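Local atomic coordinates of universal stress protein (Archaeoglobus fulgidus, PDB entry 3LOQ), a protein that binds adenosine monophosphate and belongs to the universal stress protein A family, though its cellular role is not established. Residues L201-V206 against I228-H233. Sequence-based numbering, arbitrary orientation.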
# COMPACT_ATOMS: atom_id res chain seq x y z
N LEU A 201 1.83 10.29 15.39
CA LEU A 201 2.17 10.65 14.02
C LEU A 201 3.60 11.11 13.98
O LEU A 201 4.04 11.91 14.79
CB LEU A 201 1.25 11.77 13.53
CG LEU A 201 1.53 12.36 12.16
CD1 LEU A 201 1.41 11.30 11.09
CD2 LEU A 201 0.51 13.47 11.95
N HIS A 202 4.35 10.56 13.02
CA HIS A 202 5.73 10.94 12.83
C HIS A 202 5.89 11.38 11.39
O HIS A 202 5.36 10.75 10.50
CB HIS A 202 6.66 9.75 13.13
CG HIS A 202 6.95 9.57 14.58
ND1 HIS A 202 6.19 8.77 15.41
CD2 HIS A 202 7.92 10.10 15.37
CE1 HIS A 202 6.68 8.80 16.63
NE2 HIS A 202 7.73 9.60 16.63
N ILE A 203 6.60 12.48 11.19
CA ILE A 203 6.79 13.05 9.86
C ILE A 203 8.28 13.21 9.62
O ILE A 203 8.96 13.85 10.41
CB ILE A 203 6.11 14.42 9.76
CG1 ILE A 203 4.62 14.29 10.12
CG2 ILE A 203 6.27 15.00 8.36
CD1 ILE A 203 3.88 15.58 10.08
N ILE A 204 8.79 12.61 8.55
CA ILE A 204 10.18 12.84 8.16
C ILE A 204 10.28 13.57 6.82
O ILE A 204 9.60 13.21 5.86
CB ILE A 204 11.00 11.54 8.11
CG1 ILE A 204 12.45 11.83 7.68
CG2 ILE A 204 10.35 10.50 7.18
CD1 ILE A 204 13.38 10.61 7.75
N HIS A 205 11.11 14.60 6.76
CA HIS A 205 11.42 15.21 5.46
C HIS A 205 12.91 15.13 5.23
O HIS A 205 13.71 15.53 6.08
CB HIS A 205 10.94 16.65 5.41
CG HIS A 205 11.44 17.41 4.21
ND1 HIS A 205 11.16 17.03 2.92
CD2 HIS A 205 12.17 18.54 4.12
CE1 HIS A 205 11.70 17.89 2.07
NE2 HIS A 205 12.33 18.82 2.78
N VAL A 206 13.30 14.61 4.07
CA VAL A 206 14.71 14.48 3.75
C VAL A 206 15.11 15.62 2.83
O VAL A 206 14.43 15.87 1.84
CB VAL A 206 14.99 13.18 2.98
CG1 VAL A 206 16.48 13.01 2.76
CG2 VAL A 206 14.40 11.98 3.69
N ILE A 228 -3.43 16.04 17.96
CA ILE A 228 -2.70 14.84 17.55
C ILE A 228 -1.28 14.86 18.10
O ILE A 228 -0.63 15.92 18.12
CB ILE A 228 -2.63 14.73 16.02
CG1 ILE A 228 -4.01 14.45 15.45
CG2 ILE A 228 -1.67 13.63 15.61
CD1 ILE A 228 -4.14 14.80 13.98
N GLU A 229 -0.79 13.71 18.55
CA GLU A 229 0.60 13.63 18.98
C GLU A 229 1.52 13.45 17.76
O GLU A 229 1.48 12.42 17.08
CB GLU A 229 0.82 12.53 20.01
CG GLU A 229 2.25 12.47 20.50
CD GLU A 229 2.54 11.22 21.33
OE1 GLU A 229 1.60 10.44 21.62
OE2 GLU A 229 3.72 11.03 21.71
N VAL A 230 2.33 14.47 17.49
CA VAL A 230 3.09 14.51 16.26
C VAL A 230 4.55 14.82 16.55
O VAL A 230 4.86 15.61 17.43
CB VAL A 230 2.51 15.56 15.32
CG1 VAL A 230 2.53 16.92 15.99
CG2 VAL A 230 3.28 15.60 14.02
N HIS A 231 5.46 14.18 15.82
CA HIS A 231 6.88 14.49 15.95
C HIS A 231 7.46 14.63 14.56
O HIS A 231 7.30 13.76 13.70
CB HIS A 231 7.62 13.39 16.69
CG HIS A 231 7.07 13.12 18.06
ND1 HIS A 231 7.38 13.92 19.15
CD2 HIS A 231 6.23 12.16 18.51
CE1 HIS A 231 6.76 13.45 20.21
NE2 HIS A 231 6.05 12.39 19.86
N VAL A 232 8.16 15.74 14.35
CA VAL A 232 8.71 16.04 13.05
C VAL A 232 10.21 15.77 13.01
O VAL A 232 10.93 16.11 13.95
CB VAL A 232 8.37 17.48 12.65
CG1 VAL A 232 9.40 18.04 11.71
CG2 VAL A 232 6.96 17.51 12.04
N HIS A 233 10.68 15.13 11.95
CA HIS A 233 12.08 14.73 11.84
C HIS A 233 12.69 15.27 10.56
O HIS A 233 12.22 14.97 9.47
CB HIS A 233 12.19 13.21 11.86
CG HIS A 233 11.57 12.59 13.07
ND1 HIS A 233 12.20 12.56 14.30
CD2 HIS A 233 10.39 11.96 13.24
CE1 HIS A 233 11.42 11.95 15.17
NE2 HIS A 233 10.31 11.57 14.55
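Strands 200-206 and 230-235 pair in parallel as the two arms of a beta-alpha-beta unit, connected through helix 213-225. Backbone bonds alternate between them: L201 N donates to E229 O at 2.7 Å, L201 O accepts from H231 N, I203 N reaches H231 O, I203 O takes H233 N, and H205 N closes the series on H233 O at 3.0 Å. L201, I203, V230 and V232 share one face, where I203 CD1 rests 4.0 Å from V230 CG2 and I203 CB 3.9 Å from V232 CG2; helices 181-197 and 213-225 cover this apolar side of the alpha/beta Usp fold. The other face carries three histidines. H202 meets H233 rim to rim, planes only 11° apart, whereas the H231 ring lies alongside H202, slid so far that they barely overlap, with H231 CD2 3.5 Å from H202 NE2. With CG beside the backbone N (chi1 -57°), H231 donates from NE2 to the anti side of E229 OE2 at 3.3 Å, the oxygen near the imidazole plane but the donor tilted 22° from the carboxylate plane. Were alanine to replace H231, the E229 carboxylate would probably lose this donor, near like-charged E200, and H202 one of its two neighbouring histidine rings.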